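Local atomic coordinates of putative oxidoreductase molybdopterin-binding subunit (Sulfolobus tokodaii, PDB entry 4ZOH), a protein that binds a pterin cytosine dinucleotide and is probably the molybdenum-carrying subunit of an oxidoreductase of the aldehyde oxidase and xanthine dehydrogenase family. Residues K120-N128 with A318-T326. Sequence-based numbering, arbitrary orientation.
Sequences KVHSGLSSN and AYAVHTNIT
Val-121 and Asn-324 pass each other in opposite directions, so the valine's methyls lie alongside the amide rather than meeting it end-on. Val-121 CG1 comes within 3.3 Å of Asn-324 ND2, and the same nitrogen donates to Val-121 O at 3.1 Å, the acceptor lying close to the amide plane. That plane is fixed at its other end too, because Asn-324 OD1 accepts from the backbone N of Val-108. Replacing Asn-324 by an alanine is likely to leave Val-121 O and the Val-108 N-H without these partners, with a gap beside the valine methyls. The second methyl of Val-121 works further along: with CG1 anti to the backbone N (chi1 173°) and CG2 anti to the carbonyl carbon, Val-121 CG2 settles on the backbone at 3.5 Å from Thr-323 CA, and also touches His-322 CB.

At the other end of the contact, His-322 N gives Asn-128 O a short, nearly straight bond of 2.8 Å. The imidazole folds back beside its own backbone N (chi1 -61°), which carries His-322 CD2 to 3.2 Å from that same Asn-128 O, obliquely to the ring. Leu-125 CD1 also reaches His-322 CD2 obliquely, at 4.2 Å, while His-322 ND1 is tied to Gly-284 O. Asn-128 braces its own loop: Asn-128 OD1 accepts from Val-121 N at 2.8 Å, and ND2 donates to Val-119 O and Ala-114 O, so the side chain bridges the base of the loop that makes the type I turn from His-122 to Leu-125.

At the His-322 N to Asn-128 O bond, strand 129-138 sets out and strand 313-321 has just ended, the two pairing antiparallel in a mixed five-stranded sheet of the molybdopterin cofactor-binding region: a buried junction where the loop leading into edge strand 129-138 packs on the chain leaving its inner neighbour.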
loop_
_atom_site.group_PDB
_atom_site.type_symbol
_atom_site.label_atom_id
_atom_site.label_comp_id
_atom_site.label_asym_id
_atom_site.label_seq_id
_atom_site.Cartn_x
_atom_site.Cartn_y
_atom_site.Cartn_z
ATOM N N LYS A 120 4.101 7.681 -46.841
ATOM C CA LYS A 120 4.794 7.986 -45.582
ATOM C C LYS A 120 4.048 7.360 -44.411
ATOM O O LYS A 120 2.805 7.356 -44.372
ATOM C CB LYS A 120 4.903 9.478 -45.320
ATOM C CG LYS A 120 5.577 10.269 -46.401
ATOM C CD LYS A 120 7.072 10.291 -46.230
ATOM C CE LYS A 120 7.681 10.965 -47.446
ATOM N NZ LYS A 120 9.129 10.636 -47.440
ATOM N N VAL A 121 4.774 6.773 -43.467
ATOM C CA VAL A 121 4.089 6.130 -42.301
ATOM C C VAL A 121 3.393 7.197 -41.417
ATOM O O VAL A 121 2.271 7.016 -40.912
ATOM C CB VAL A 121 5.059 5.257 -41.473
ATOM C CG1 VAL A 121 4.352 4.752 -40.201
ATOM C CG2 VAL A 121 5.482 4.064 -42.338
ATOM N N HIS A 122 4.075 8.292 -41.234
ATOM C CA HIS A 122 3.454 9.490 -40.681
ATOM C C HIS A 122 3.627 10.679 -41.675
ATOM O O HIS A 122 4.738 10.867 -42.188
ATOM C CB HIS A 122 4.121 9.894 -39.349
ATOM C CG HIS A 122 3.369 10.965 -38.590
ATOM N ND1 HIS A 122 3.691 12.303 -38.674
ATOM C CD2 HIS A 122 2.322 10.885 -37.723
ATOM C CE1 HIS A 122 2.871 12.999 -37.904
ATOM N NE2 HIS A 122 2.038 12.167 -37.303
ATOM N N SER A 123 2.569 11.502 -41.823
ATOM C CA SER A 123 2.612 12.857 -42.537
ATOM C C SER A 123 3.885 13.608 -42.422
ATOM O O SER A 123 4.420 14.029 -43.414
ATOM C CB SER A 123 1.514 13.824 -42.072
ATOM O OG SER A 123 0.334 13.307 -42.561
ATOM N N GLY A 124 4.364 13.809 -41.221
ATOM C CA GLY A 124 5.552 14.620 -41.086
ATOM C C GLY A 124 6.930 14.003 -41.188
ATOM O O GLY A 124 7.871 14.684 -40.812
ATOM N N LEU A 125 7.100 12.753 -41.669
ATOM C CA LEU A 125 8.486 12.206 -41.929
ATOM C C LEU A 125 9.086 12.657 -43.256
ATOM O O LEU A 125 8.427 12.549 -44.281
ATOM C CB LEU A 125 8.503 10.655 -41.937
ATOM C CG LEU A 125 8.177 9.845 -40.679
ATOM C CD1 LEU A 125 7.743 8.434 -41.083
ATOM C CD2 LEU A 125 9.394 9.846 -39.757
ATOM N N SER A 126 10.341 13.107 -43.242
ATOM C CA SER A 126 11.133 13.192 -44.490
ATOM C C SER A 126 11.285 11.842 -45.256
ATOM O O SER A 126 11.486 11.827 -46.474
ATOM C CB SER A 126 12.521 13.743 -44.195
ATOM O OG SER A 126 13.175 12.952 -43.215
ATOM N N SER A 127 11.206 10.726 -44.524
ATOM C CA SER A 127 11.547 9.371 -44.997
ATOM C C SER A 127 11.088 8.292 -43.990
ATOM O O SER A 127 11.310 8.408 -42.783
ATOM C CB SER A 127 13.043 9.199 -45.118
ATOM O OG SER A 127 13.304 7.953 -45.741
ATOM N N ASN A 128 10.500 7.237 -44.513
ATOM C CA ASN A 128 10.219 6.033 -43.750
ATOM C C ASN A 128 11.512 5.351 -43.258
ATOM O O ASN A 128 11.514 4.594 -42.266
ATOM C CB ASN A 128 9.405 5.108 -44.605
ATOM C CG ASN A 128 8.025 5.585 -44.779
ATOM O OD1 ASN A 128 7.530 6.358 -43.968
ATOM N ND2 ASN A 128 7.329 5.055 -45.787
ATOM N N ALA A 318 22.516 -2.200 -44.668
ATOM C CA ALA A 318 21.458 -2.241 -43.569
ATOM C C ALA A 318 20.397 -1.119 -43.585
ATOM O O ALA A 318 20.736 0.059 -43.494
ATOM C CB ALA A 318 22.119 -2.322 -42.186
ATOM N N TYR A 319 19.141 -1.505 -43.692
ATOM C CA TYR A 319 17.986 -0.631 -43.515
ATOM C C TYR A 319 17.151 -0.914 -42.236
ATOM O O TYR A 319 16.849 -2.083 -41.938
ATOM C CB TYR A 319 17.016 -0.811 -44.674
ATOM C CG TYR A 319 17.520 -0.298 -45.985
ATOM C CD1 TYR A 319 18.358 -1.127 -46.792
ATOM C CD2 TYR A 319 17.178 1.000 -46.453
ATOM C CE1 TYR A 319 18.843 -0.683 -48.002
ATOM C CE2 TYR A 319 17.655 1.458 -47.703
ATOM C CZ TYR A 319 18.486 0.609 -48.449
ATOM O OH TYR A 319 18.986 0.947 -49.649
ATOM N N ALA A 320 16.790 0.155 -41.500
ATOM C CA ALA A 320 15.753 0.092 -40.489
ATOM C C ALA A 320 14.655 1.043 -40.953
ATOM O O ALA A 320 14.840 2.263 -41.007
ATOM C CB ALA A 320 16.327 0.455 -39.095
ATOM N N VAL A 321 13.490 0.488 -41.222
ATOM C CA VAL A 321 12.442 1.183 -41.880
ATOM C C VAL A 321 11.188 1.185 -41.051
ATOM O O VAL A 321 10.850 0.125 -40.575
ATOM C CB VAL A 321 12.068 0.449 -43.200
ATOM C CG1 VAL A 321 11.348 1.406 -44.168
ATOM C CG2 VAL A 321 13.324 -0.032 -43.896
ATOM N N HIS A 322 10.434 2.314 -40.994
ATOM C CA HIS A 322 9.062 2.349 -40.394
ATOM C C HIS A 322 8.022 1.683 -41.237
ATOM O O HIS A 322 8.143 1.683 -42.464
ATOM C CB HIS A 322 8.607 3.810 -40.184
ATOM C CG HIS A 322 9.496 4.562 -39.257
ATOM N ND1 HIS A 322 9.602 4.230 -37.921
ATOM C CD2 HIS A 322 10.368 5.568 -39.470
ATOM C CE1 HIS A 322 10.469 5.047 -37.338
ATOM N NE2 HIS A 322 10.941 5.880 -38.249
ATOM N N THR A 323 6.989 1.141 -40.602
ATOM C CA THR A 323 5.807 0.709 -41.306
ATOM C C THR A 323 4.653 1.048 -40.344
ATOM O O THR A 323 4.893 1.294 -39.170
ATOM C CB THR A 323 5.821 -0.855 -41.670
ATOM O OG1 THR A 323 5.884 -1.658 -40.467
ATOM C CG2 THR A 323 7.002 -1.233 -42.569
ATOM N N ASN A 324 3.409 0.965 -40.810
ATOM C CA ASN A 324 2.222 1.259 -40.000
ATOM C C ASN A 324 1.800 0.151 -39.057
ATOM O O ASN A 324 0.639 -0.284 -39.116
ATOM C CB ASN A 324 1.041 1.710 -40.875
ATOM C CG ASN A 324 1.293 3.066 -41.511
ATOM O OD1 ASN A 324 1.633 3.139 -42.690
ATOM N ND2 ASN A 324 1.195 4.153 -40.696
ATOM N N ILE A 325 2.745 -0.293 -38.186
ATOM C CA ILE A 325 2.431 -1.300 -37.156
ATOM C C ILE A 325 3.078 -0.916 -35.867
ATOM O O ILE A 325 4.001 0.009 -35.772
ATOM C CB ILE A 325 2.859 -2.754 -37.569
ATOM C CG1 ILE A 325 4.389 -2.838 -37.688
ATOM C CG2 ILE A 325 2.148 -3.195 -38.836
ATOM C CD1 ILE A 325 4.886 -4.224 -38.067
ATOM N N THR A 326 2.602 -1.613 -34.853
ATOM C CA THR A 326 3.141 -1.484 -33.504
ATOM C C THR A 326 4.660 -1.233 -33.541
ATOM O O THR A 326 5.412 -2.036 -34.118
ATOM C CB THR A 326 2.882 -2.818 -32.723
ATOM O OG1 THR A 326 1.522 -3.183 -32.885
ATOM C CG2 THR A 326 3.152 -2.583 -31.297
#